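Sarcoplasmic calcium-binding proteins II, V, VI, and VII (Branchiostoma lanceolatum, PDB 2SAS) binds calcium ions through EF-hand loops and seems to be more abundant in fast-contracting muscle, though its precise role there is not established. Local coordinates at residues K11-F16 / E80-M85; D19-G24 / D28-D33; R37-N42 / A49-M54; E59-D64 / Q104-F109. All coordinates share one frame; numbering follows the deposited sequence.

Interaction 1: K11-F16 / E80-M85; sequences KFTFDF and EEYLAM. With CA (calcium ion), chain C.
Tyr82 reaches from helix 79-91 to helix 4-18 and meets two consecutive residues there, Thr13 with its hydroxyl and Phe14 with its ring. The phenol donates a hydrogen bond from Tyr82 OH to Thr13 OG1, 2.7 Å long, and the threonine oxygen lies at the edge of the tyrosine ring, in its plane, while the two side chains cross at about a right angle. Thr13 OG1 sits between its own backbone N and carbonyl carbon (chi1 71°), where it also hydrogen-bonds Ile10 O one turn back; the buried hydroxyl thus has two hydrogen-bond partners. Phe14 runs past Tyr82 in the opposite sense. Their ring planes are inclined by 55° with centroids 5.2 Å apart, an oblique aromatic pair, and the nearest carbons are Phe14 CD1 and Tyr82 CD2 at 3.4 Å. Phe14 CE1 reaches on to Tyr82 CB, 3.8 Å away, so the phenylalanine lies against the base of the tyrosine while Thr13 takes its end. One residue before Tyr82, Glu81 turns to the other side of the helix and binds a calcium ion through OE1 at 2.3 Å, a site completed by Asp70, Asn72, Asp74, Val76 and a water. Ring edges extend the cluster: Trp86 meets Tyr82 edge-to-face, and Trp79 does the same with Phe14. Leu168 and Leu169 of helix 158-170 pack on Thr13, so helix 4-18 touches both helix 79-91 and helix 158-170 here.

Interaction 2: D19-G24 / D28-D33; sequences DMNHDG and DNDFED. With CA (calcium ion), chain B.
Asp30 turns CG beside its backbone N (chi1 -75°), which carries the carboxylate from helix 28-42 toward the loop, where Asn21 has CG between its backbone N and carbonyl carbon (chi1 62°) and presents OD1 to the same calcium ion. Asp30 grips the metal with both oxygens, each of OD1 and OD2 at 2.4 Å from the calcium. Asp19 OD1 at 2.2 Å from the ion, Asn21 OD1 and Asp23 OD1 add one bond each, and Ser25 O supplies another from the short strand. The carboxylates of Asp19 and Asp30 stand nearly perpendicular, their planes 89° apart. Second-shell bonds set these ligands: Asn21 N points nearly along the C-O axis of Asp30 OD1 in a straight 3.2 Å hydrogen bond, while Asp30 OD2 accepts from Gln27 N. Asp19 OD2, turned from the metal, accepts from Gly24 N at 2.9 Å, met from above the carboxylate plane. Beside the site Met20 CB packs on Asp33 CB at 3.6 Å. This is the calcium loop of EF-hand 1, with a bidentate aspartate where the canonical loop has glutamate. Asp19 OD1 and Asp30 OD1 lie 3.2 Å apart because both bind the ion, whose charge probably offsets the mutual repulsion of the three carboxylates.

Interaction 3: R37-N42 / A49-M54; sequences RYKEVN and ADYKSM
Tyr38 and Tyr51 pack against each other where two successive helices, 28-42 and 48-69, run roughly antiparallel as a helical hairpin linking EF-hand 1 to EF-hand 2. The short segments approach to 11.3 Å between axes and point 153° apart. Tyr38 CD2 lies 3.3 Å from Tyr51 CE1, at the edge of the Tyr51 ring and near its plane; the ring planes are 85° apart, and with respect to the Tyr38 ring the approach is oblique. Met54 covers a face of the Tyr38 ring, with CG in a CH-pi contact 4.0 Å from the centroid and SD 4.7 Å from it, 16° off the normal, a Met-aromatic contact. Bends at chi2 and chi3 fold the methionine over the ring and bring its methyl CE to 3.6 Å from Tyr38 CZ. The aliphatic part of Lys39 packs beside Tyr51, its CG lying 3.6 Å from Tyr51 CE1 while the amine end leads off from this contact. Farther out, Leu46 of the connecting loop packs on both tyrosines, and Met35, one turn back on helix 28-42, touches Tyr51 and Met54. The phenol of Tyr51 is anchored by a hydrogen bond with Lys43 O, just past helix 28-42. In helix 48-69, Ser53 N and Ser53 OG approach Ala49 O from opposite faces of its carbonyl plane, the hydroxyl donating at 2.8 Å.

Interaction 4: E59-D64 / Q104-F109; sequences EDEWRD and QNRIPF
Glu61 offers its flat carboxylate to two flat groups of helix 103-114, the amide of Asn105 and the guanidinium of Arg106, and crosses each side chain at about a right angle. The guanidinium is tilted 38° against the carboxylate plane and the amide 47°, so neither lies flat with it. Arg106 NH2 reaches Glu61 OE1 at 2.8 Å on its syn lone pair, the side of the other oxygen, though OE1 stands 32° out of the guanidinium plane. Asn105 ND2 comes to the same oxygen from the anti side at 3.0 Å in a fairly straight bond, and OE1 lies close to the amide plane. Two donors therefore grip one oxygen, while Glu61 OE2 takes a weak bond from Arg106 NE at 2.8 Å. The glutamate stretches out beyond CG, whereas Arg106 bends at chi2 and chi3, which brings NE and NH2 to the two carboxylate oxygens. CB of Arg106 lies 3.6 Å from Glu61 OE2. The remaining nitrogen, Arg106 NH1, hydrogen-bonds Phe17 O, tying this pair to the end of helix 4-18. Phe31 and Trp102 touch Glu61, and Met34 and Tyr165 pack on Arg106. The arginine and the two N-H donors on OE1 would probably favour the charged carboxylate, and the apolar neighbours would probably strengthen the pairing. The site is a buried salt bridge joining helix 48-69 to helix 103-114; it binds no calcium itself, the side chain of Arg106 being about 12 Å from a bound calcium ion.

Along the chain, interaction 2 closes before interaction 3 opens and interaction 3 before interaction 4, whereas interaction 1 spans both 2 and 3 and alternates with 4. Interactions 1 and 2, centred about 13 Å apart, join through Phe14, whose carbonyl O probably accepts a hydrogen bond from Asp19 N. Helix 28-42 serves interactions 2 and 3, and helix 48-69 serves 3 and 4, centred about 15 Å apart; these two contacts touch where Met54 packs on Phe109. Phe31 against Trp62 links 2 to 4. Interactions 1 and 3 are farthest apart, about 25 Å between centres. Together they bind EF-hands 1, 2 and 3 into one compact body around two of the calcium sites.

Interaction 1: K11-F16 / E80-M85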
# COMPACT_ATOMS: atom_id res chain seq x y z
N LYS A 11 -2.85 7.33 -8.53
CA LYS A 11 -3.34 7.40 -7.15
C LYS A 11 -2.12 7.18 -6.25
O LYS A 11 -1.85 7.95 -5.31
CB LYS A 11 -4.48 6.46 -6.88
CG LYS A 11 -5.23 6.65 -5.55
CD LYS A 11 -5.55 8.13 -5.28
CE LYS A 11 -6.62 8.22 -4.22
NZ LYS A 11 -6.03 7.93 -2.87
N PHE A 12 -1.34 6.13 -6.57
CA PHE A 12 -0.13 5.78 -5.86
C PHE A 12 0.75 6.98 -5.60
O PHE A 12 1.14 7.18 -4.43
CB PHE A 12 0.65 4.64 -6.48
CG PHE A 12 1.87 4.19 -5.73
CD1 PHE A 12 3.10 4.77 -5.94
CD2 PHE A 12 1.73 3.13 -4.81
CE1 PHE A 12 4.24 4.30 -5.25
CE2 PHE A 12 2.86 2.65 -4.13
CZ PHE A 12 4.11 3.24 -4.36
N THR A 13 1.12 7.74 -6.59
CA THR A 13 1.97 8.95 -6.37
C THR A 13 1.25 10.02 -5.59
O THR A 13 1.88 10.84 -4.83
CB THR A 13 2.47 9.45 -7.77
OG1 THR A 13 1.32 10.00 -8.47
CG2 THR A 13 3.08 8.32 -8.62
N PHE A 14 -0.07 10.13 -5.72
CA PHE A 14 -0.79 11.21 -4.99
C PHE A 14 -0.53 10.91 -3.52
O PHE A 14 0.03 11.71 -2.77
CB PHE A 14 -2.28 11.22 -5.38
CG PHE A 14 -3.19 12.26 -4.84
CD1 PHE A 14 -3.30 13.52 -5.42
CD2 PHE A 14 -3.98 12.00 -3.73
CE1 PHE A 14 -4.13 14.51 -4.89
CE2 PHE A 14 -4.83 12.93 -3.17
CZ PHE A 14 -4.88 14.19 -3.78
N ASP A 15 -0.92 9.69 -3.17
CA ASP A 15 -0.90 9.15 -1.83
C ASP A 15 0.40 8.98 -1.09
O ASP A 15 0.40 9.19 0.13
CB ASP A 15 -1.60 7.77 -1.82
CG ASP A 15 -3.10 7.80 -1.91
OD1 ASP A 15 -3.67 8.88 -2.04
OD2 ASP A 15 -3.72 6.71 -1.82
N PHE A 16 1.43 8.52 -1.75
CA PHE A 16 2.74 8.22 -1.16
C PHE A 16 3.75 9.29 -1.42
O PHE A 16 4.67 9.51 -0.62
CB PHE A 16 3.26 6.87 -1.75
CG PHE A 16 2.51 5.73 -1.14
CD1 PHE A 16 1.18 5.52 -1.46
CD2 PHE A 16 3.16 4.93 -0.21
CE1 PHE A 16 0.46 4.47 -0.83
CE2 PHE A 16 2.48 3.88 0.41
CZ PHE A 16 1.13 3.69 0.13
N GLU A 80 -9.08 14.69 -8.08
CA GLU A 80 -9.69 14.99 -9.39
C GLU A 80 -8.87 16.00 -10.16
O GLU A 80 -8.58 15.78 -11.37
CB GLU A 80 -11.12 15.53 -9.25
CG GLU A 80 -12.01 14.62 -8.35
CD GLU A 80 -11.79 14.85 -6.87
OE1 GLU A 80 -11.28 15.88 -6.44
OE2 GLU A 80 -12.14 13.91 -6.14
N GLU A 81 -8.42 17.11 -9.58
CA GLU A 81 -7.59 18.05 -10.35
C GLU A 81 -6.23 17.45 -10.67
O GLU A 81 -5.69 17.69 -11.77
CB GLU A 81 -7.41 19.42 -9.74
CG GLU A 81 -8.67 19.96 -9.03
CD GLU A 81 -8.41 21.21 -8.26
OE1 GLU A 81 -8.02 21.22 -7.10
OE2 GLU A 81 -8.60 22.21 -8.95
N TYR A 82 -5.69 16.67 -9.75
CA TYR A 82 -4.42 15.97 -9.92
C TYR A 82 -4.58 14.92 -11.03
O TYR A 82 -3.60 14.74 -11.82
CB TYR A 82 -3.90 15.36 -8.60
CG TYR A 82 -2.55 14.71 -8.60
CD1 TYR A 82 -1.33 15.42 -8.59
CD2 TYR A 82 -2.45 13.32 -8.73
CE1 TYR A 82 -0.09 14.76 -8.66
CE2 TYR A 82 -1.25 12.66 -8.75
CZ TYR A 82 -0.05 13.38 -8.72
OH TYR A 82 1.15 12.67 -8.75
N LEU A 83 -5.74 14.29 -11.09
CA LEU A 83 -5.98 13.26 -12.17
C LEU A 83 -5.97 14.01 -13.50
O LEU A 83 -5.21 13.72 -14.44
CB LEU A 83 -7.27 12.55 -11.86
CG LEU A 83 -7.41 11.06 -12.05
CD1 LEU A 83 -8.89 10.67 -12.19
CD2 LEU A 83 -6.66 10.52 -13.28
N ALA A 84 -6.80 15.05 -13.57
CA ALA A 84 -6.91 15.95 -14.73
C ALA A 84 -5.57 16.41 -15.20
O ALA A 84 -5.33 16.41 -16.42
CB ALA A 84 -7.78 17.16 -14.37
N MET A 85 -4.69 16.84 -14.31
CA MET A 85 -3.33 17.28 -14.67
C MET A 85 -2.60 16.13 -15.37
O MET A 85 -1.96 16.33 -16.42
CB MET A 85 -2.52 17.76 -13.48
CG MET A 85 -1.08 18.02 -13.86
SD MET A 85 -0.23 18.77 -12.41
CE MET A 85 -0.37 17.34 -11.33
CA CA C . -8.41 23.27 -6.07
O HOH W 1 -10.03 22.04 -5.02

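Interaction 2: D19-G24 / D28-D33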
# COMPACT_ATOMS: atom_id res chain seq x y z
N ASP A 19 0.62 13.55 -0.74
CA ASP A 19 -0.36 13.71 0.34
C ASP A 19 0.20 13.09 1.61
O ASP A 19 -0.25 12.04 2.11
CB ASP A 19 -1.75 13.21 -0.08
CG ASP A 19 -2.81 13.46 0.97
OD1 ASP A 19 -2.71 14.50 1.68
OD2 ASP A 19 -3.75 12.67 1.16
N MET A 20 1.20 13.78 2.16
CA MET A 20 1.90 13.32 3.39
C MET A 20 0.98 13.17 4.59
O MET A 20 1.11 12.18 5.30
CB MET A 20 3.05 14.25 3.72
CG MET A 20 3.95 14.42 2.55
SD MET A 20 4.87 12.84 2.34
CE MET A 20 3.85 12.02 1.11
N ASN A 21 0.06 14.12 4.75
CA ASN A 21 -0.88 14.08 5.86
C ASN A 21 -2.13 13.26 5.60
O ASN A 21 -3.05 13.36 6.44
CB ASN A 21 -1.25 15.48 6.35
CG ASN A 21 -1.95 16.31 5.29
OD1 ASN A 21 -2.69 15.76 4.46
ND2 ASN A 21 -1.75 17.64 5.34
N HIS A 22 -2.23 12.60 4.47
CA HIS A 22 -3.40 11.75 4.20
C HIS A 22 -4.77 12.30 4.24
O HIS A 22 -5.72 11.60 4.72
CB HIS A 22 -3.26 10.49 5.19
CG HIS A 22 -1.98 9.79 4.74
ND1 HIS A 22 -0.82 9.64 5.46
CD2 HIS A 22 -1.74 9.31 3.48
CE1 HIS A 22 0.07 9.09 4.66
NE2 HIS A 22 -0.45 8.87 3.45
N ASP A 23 -5.09 13.47 3.70
CA ASP A 23 -6.49 13.97 3.76
C ASP A 23 -7.17 13.99 2.42
O ASP A 23 -8.31 14.50 2.28
CB ASP A 23 -6.49 15.29 4.53
CG ASP A 23 -5.69 16.35 3.80
OD1 ASP A 23 -5.03 15.95 2.79
OD2 ASP A 23 -5.74 17.53 4.16
N GLY A 24 -6.57 13.42 1.36
CA GLY A 24 -7.16 13.34 0.05
C GLY A 24 -6.96 14.59 -0.78
O GLY A 24 -7.62 14.72 -1.84
N ASP A 28 -0.09 23.13 0.84
CA ASP A 28 1.20 23.48 1.42
C ASP A 28 1.50 22.64 2.66
O ASP A 28 2.63 22.20 2.84
CB ASP A 28 1.37 24.97 1.75
CG ASP A 28 2.61 25.34 2.53
OD1 ASP A 28 3.76 25.35 2.03
OD2 ASP A 28 2.48 25.65 3.76
N ASN A 29 0.53 22.37 3.51
CA ASN A 29 0.81 21.61 4.71
C ASN A 29 1.44 20.24 4.42
O ASN A 29 2.12 19.71 5.34
CB ASN A 29 -0.35 21.57 5.67
CG ASN A 29 -1.53 20.70 5.27
OD1 ASN A 29 -1.73 20.42 4.09
ND2 ASN A 29 -2.29 20.24 6.26
N ASP A 30 1.17 19.67 3.29
CA ASP A 30 1.72 18.36 2.88
C ASP A 30 3.25 18.58 2.71
O ASP A 30 4.01 17.76 3.23
CB ASP A 30 1.08 17.88 1.60
CG ASP A 30 -0.33 17.38 1.85
OD1 ASP A 30 -0.50 16.56 2.77
OD2 ASP A 30 -1.23 17.85 1.14
N PHE A 31 3.58 19.64 2.04
CA PHE A 31 4.97 20.06 1.81
C PHE A 31 5.67 20.42 3.12
O PHE A 31 6.88 20.14 3.30
CB PHE A 31 5.01 21.18 0.74
CG PHE A 31 4.58 20.69 -0.62
CD1 PHE A 31 3.25 20.48 -0.93
CD2 PHE A 31 5.55 20.33 -1.57
CE1 PHE A 31 2.84 19.96 -2.15
CE2 PHE A 31 5.19 19.81 -2.82
CZ PHE A 31 3.83 19.65 -3.09
N GLU A 32 4.99 21.03 4.09
CA GLU A 32 5.59 21.34 5.40
C GLU A 32 5.94 20.00 6.08
O GLU A 32 6.94 19.86 6.80
CB GLU A 32 4.72 22.18 6.31
CG GLU A 32 4.32 23.64 5.95
CD GLU A 32 3.14 24.18 6.72
OE1 GLU A 32 2.11 23.54 6.91
OE2 GLU A 32 3.26 25.34 7.18
N ASP A 33 5.14 18.98 5.83
CA ASP A 33 5.30 17.62 6.38
C ASP A 33 6.52 16.92 5.77
O ASP A 33 7.12 15.98 6.31
CB ASP A 33 4.07 16.76 6.12
CG ASP A 33 2.91 16.88 7.05
OD1 ASP A 33 2.79 17.97 7.66
OD2 ASP A 33 2.08 15.95 7.16
CA CA B . -2.89 16.61 2.26

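Interaction 3: R37-N42 / A49-M54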
# COMPACT_ATOMS: atom_id res chain seq x y z
N ARG A 37 9.67 15.84 8.03
CA ARG A 37 10.25 14.48 7.83
C ARG A 37 11.79 14.64 7.77
O ARG A 37 12.50 13.98 8.54
CB ARG A 37 9.80 13.86 6.55
CG ARG A 37 9.06 12.56 6.46
CD ARG A 37 7.94 12.74 5.46
NE ARG A 37 7.45 11.56 4.85
CZ ARG A 37 6.78 10.52 5.34
NH1 ARG A 37 6.54 10.36 6.64
NH2 ARG A 37 6.36 9.55 4.50
N TYR A 38 12.17 15.55 6.88
CA TYR A 38 13.55 15.91 6.58
C TYR A 38 14.38 16.28 7.80
O TYR A 38 15.52 15.79 7.95
CB TYR A 38 13.63 17.02 5.55
CG TYR A 38 14.90 17.19 4.75
CD1 TYR A 38 15.42 16.17 3.93
CD2 TYR A 38 15.59 18.39 4.77
CE1 TYR A 38 16.56 16.37 3.16
CE2 TYR A 38 16.71 18.61 4.00
CZ TYR A 38 17.21 17.59 3.20
OH TYR A 38 18.37 17.79 2.47
N LYS A 39 13.87 17.22 8.57
CA LYS A 39 14.55 17.69 9.79
C LYS A 39 14.50 16.52 10.81
O LYS A 39 15.52 16.28 11.46
CB LYS A 39 13.91 18.91 10.39
CG LYS A 39 13.63 20.09 9.44
CD LYS A 39 12.42 20.87 10.02
CE LYS A 39 12.83 22.29 10.32
NZ LYS A 39 12.41 22.61 11.74
N GLU A 40 13.40 15.85 10.90
CA GLU A 40 13.09 14.70 11.77
C GLU A 40 14.24 13.71 11.73
O GLU A 40 14.79 13.32 12.81
CB GLU A 40 11.80 14.05 11.33
CG GLU A 40 10.69 13.25 11.99
CD GLU A 40 9.87 12.40 11.04
OE1 GLU A 40 8.96 12.79 10.33
OE2 GLU A 40 10.23 11.20 10.96
N VAL A 41 14.67 13.32 10.54
CA VAL A 41 15.73 12.36 10.32
C VAL A 41 17.15 12.87 10.16
O VAL A 41 18.04 12.03 10.44
CB VAL A 41 15.43 11.43 9.09
CG1 VAL A 41 13.94 11.12 8.99
CG2 VAL A 41 16.03 11.97 7.83
N ASN A 42 17.35 14.06 9.64
CA ASN A 42 18.70 14.58 9.47
C ASN A 42 19.26 15.42 10.64
O ASN A 42 20.48 15.61 10.68
CB ASN A 42 18.78 15.46 8.21
CG ASN A 42 18.81 14.60 6.95
OD1 ASN A 42 17.72 14.24 6.50
ND2 ASN A 42 20.02 14.36 6.47
N ALA A 49 20.94 26.69 6.84
CA ALA A 49 20.92 27.04 5.41
C ALA A 49 20.46 25.86 4.53
O ALA A 49 19.74 26.12 3.56
CB ALA A 49 22.27 27.60 4.99
N ASP A 50 20.89 24.64 4.83
CA ASP A 50 20.51 23.48 4.01
C ASP A 50 19.00 23.27 4.07
O ASP A 50 18.40 22.93 3.03
CB ASP A 50 21.23 22.18 4.42
CG ASP A 50 22.73 22.24 4.25
OD1 ASP A 50 23.14 22.87 3.28
OD2 ASP A 50 23.48 21.72 5.10
N TYR A 51 18.41 23.44 5.24
CA TYR A 51 16.96 23.28 5.39
C TYR A 51 16.22 24.37 4.63
O TYR A 51 15.20 24.16 4.00
CB TYR A 51 16.61 23.24 6.84
CG TYR A 51 17.02 21.93 7.48
CD1 TYR A 51 16.41 20.73 7.08
CD2 TYR A 51 18.02 21.88 8.43
CE1 TYR A 51 16.75 19.52 7.64
CE2 TYR A 51 18.36 20.66 9.01
CZ TYR A 51 17.72 19.49 8.66
OH TYR A 51 18.07 18.32 9.26
N LYS A 52 16.86 25.56 4.69
CA LYS A 52 16.30 26.71 3.98
C LYS A 52 16.27 26.46 2.50
O LYS A 52 15.21 26.68 1.85
CB LYS A 52 16.97 28.01 4.41
CG LYS A 52 16.41 28.44 5.79
CD LYS A 52 17.04 29.79 6.16
CE LYS A 52 16.67 30.10 7.62
NZ LYS A 52 17.11 31.48 7.96
N SER A 53 17.36 25.95 1.96
CA SER A 53 17.39 25.69 0.50
C SER A 53 16.32 24.68 0.14
O SER A 53 15.60 24.86 -0.84
CB SER A 53 18.76 25.19 0.07
OG SER A 53 19.72 25.93 0.78
N MET A 54 16.29 23.62 0.92
CA MET A 54 15.33 22.52 0.71
C MET A 54 13.89 23.06 0.67
O MET A 54 13.02 22.69 -0.13
CB MET A 54 15.56 21.48 1.79
CG MET A 54 14.51 20.43 1.79
SD MET A 54 14.47 19.59 0.20
CE MET A 54 16.15 18.94 0.03

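Interaction 4: E59-D64 / Q104-F109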
# COMPACT_ATOMS: atom_id res chain seq x y z
N GLU A 59 8.78 24.99 -1.91
CA GLU A 59 7.87 26.13 -2.12
C GLU A 59 7.61 26.30 -3.62
O GLU A 59 6.49 26.41 -4.11
CB GLU A 59 8.54 27.41 -1.58
CG GLU A 59 8.42 27.40 -0.05
CD GLU A 59 8.99 28.58 0.66
OE1 GLU A 59 9.80 29.23 -0.00
OE2 GLU A 59 8.69 28.84 1.79
N ASP A 60 8.70 26.30 -4.31
CA ASP A 60 8.87 26.39 -5.75
C ASP A 60 8.19 25.18 -6.40
O ASP A 60 7.60 25.23 -7.47
CB ASP A 60 10.39 26.46 -5.93
CG ASP A 60 10.99 27.27 -7.03
OD1 ASP A 60 10.44 27.24 -8.16
OD2 ASP A 60 12.05 27.91 -6.73
N GLU A 61 8.24 24.02 -5.74
CA GLU A 61 7.56 22.84 -6.26
C GLU A 61 6.04 23.05 -6.11
O GLU A 61 5.28 22.98 -7.15
CB GLU A 61 8.01 21.57 -5.61
CG GLU A 61 7.75 20.28 -6.35
CD GLU A 61 7.74 19.01 -5.56
OE1 GLU A 61 8.66 18.95 -4.71
OE2 GLU A 61 6.91 18.14 -5.74
N TRP A 62 5.57 23.34 -4.94
CA TRP A 62 4.15 23.56 -4.65
C TRP A 62 3.54 24.60 -5.62
O TRP A 62 2.44 24.46 -6.16
CB TRP A 62 3.95 24.02 -3.21
CG TRP A 62 2.59 24.48 -2.84
CD1 TRP A 62 2.21 25.66 -2.21
CD2 TRP A 62 1.37 23.75 -3.11
NE1 TRP A 62 0.85 25.68 -2.03
CE2 TRP A 62 0.31 24.53 -2.58
CE3 TRP A 62 1.10 22.53 -3.68
CZ2 TRP A 62 -1.00 24.07 -2.63
CZ3 TRP A 62 -0.18 22.07 -3.75
CH2 TRP A 62 -1.24 22.85 -3.23
N ARG A 63 4.30 25.67 -5.80
CA ARG A 63 3.94 26.77 -6.68
C ARG A 63 3.69 26.25 -8.09
O ARG A 63 2.67 26.58 -8.71
CB ARG A 63 5.01 27.84 -6.69
CG ARG A 63 4.81 29.06 -7.55
CD ARG A 63 5.06 30.32 -6.77
NE ARG A 63 4.80 30.14 -5.34
CZ ARG A 63 5.79 30.19 -4.44
NH1 ARG A 63 7.05 30.35 -4.86
NH2 ARG A 63 5.55 30.08 -3.14
N ASP A 64 4.58 25.44 -8.60
CA ASP A 64 4.40 24.91 -9.98
C ASP A 64 3.26 23.91 -10.00
O ASP A 64 2.59 23.86 -11.06
CB ASP A 64 5.69 24.28 -10.49
CG ASP A 64 5.62 23.85 -11.95
OD1 ASP A 64 5.22 22.69 -12.18
OD2 ASP A 64 5.99 24.62 -12.84
N GLN A 104 10.38 17.63 -11.76
CA GLN A 104 11.84 17.83 -11.78
C GLN A 104 12.34 18.07 -10.36
O GLN A 104 13.55 17.97 -10.11
CB GLN A 104 12.23 18.99 -12.70
CG GLN A 104 11.55 19.01 -14.07
CD GLN A 104 11.77 17.72 -14.85
OE1 GLN A 104 12.81 17.07 -14.71
NE2 GLN A 104 10.79 17.35 -15.68
N ASN A 105 11.46 18.40 -9.42
CA ASN A 105 11.93 18.57 -8.03
C ASN A 105 11.50 17.34 -7.20
O ASN A 105 12.14 17.06 -6.17
CB ASN A 105 11.51 19.85 -7.33
CG ASN A 105 12.23 19.95 -5.97
OD1 ASN A 105 13.38 20.41 -5.96
ND2 ASN A 105 11.58 19.60 -4.86
N ARG A 106 10.42 16.72 -7.62
CA ARG A 106 9.88 15.53 -6.91
C ARG A 106 10.87 14.38 -7.17
O ARG A 106 11.21 13.72 -6.16
CB ARG A 106 8.45 15.24 -7.24
CG ARG A 106 7.63 14.12 -6.64
CD ARG A 106 6.93 14.53 -5.36
NE ARG A 106 7.73 15.61 -4.79
CZ ARG A 106 8.01 15.73 -3.49
NH1 ARG A 106 7.40 14.95 -2.62
NH2 ARG A 106 8.85 16.68 -3.08
N ILE A 107 11.31 14.17 -8.40
CA ILE A 107 12.26 13.11 -8.75
C ILE A 107 13.51 13.08 -7.88
O ILE A 107 13.69 12.04 -7.21
CB ILE A 107 12.54 12.96 -10.27
CG1 ILE A 107 11.29 12.39 -11.01
CG2 ILE A 107 13.80 12.11 -10.61
CD1 ILE A 107 11.22 13.05 -12.46
N PRO A 108 14.33 14.11 -7.81
CA PRO A 108 15.55 14.13 -6.98
C PRO A 108 15.30 14.00 -5.51
O PRO A 108 16.06 13.34 -4.76
CB PRO A 108 16.22 15.47 -7.30
CG PRO A 108 15.06 16.34 -7.74
CD PRO A 108 14.20 15.37 -8.60
N PHE A 109 14.21 14.62 -5.10
CA PHE A 109 13.80 14.59 -3.66
C PHE A 109 13.51 13.16 -3.27
O PHE A 109 13.95 12.63 -2.20
CB PHE A 109 12.71 15.64 -3.42
CG PHE A 109 12.17 15.67 -2.04
CD1 PHE A 109 11.11 14.84 -1.67
CD2 PHE A 109 12.80 16.49 -1.09
CE1 PHE A 109 10.66 14.85 -0.33
CE2 PHE A 109 12.36 16.52 0.23
CZ PHE A 109 11.29 15.69 0.59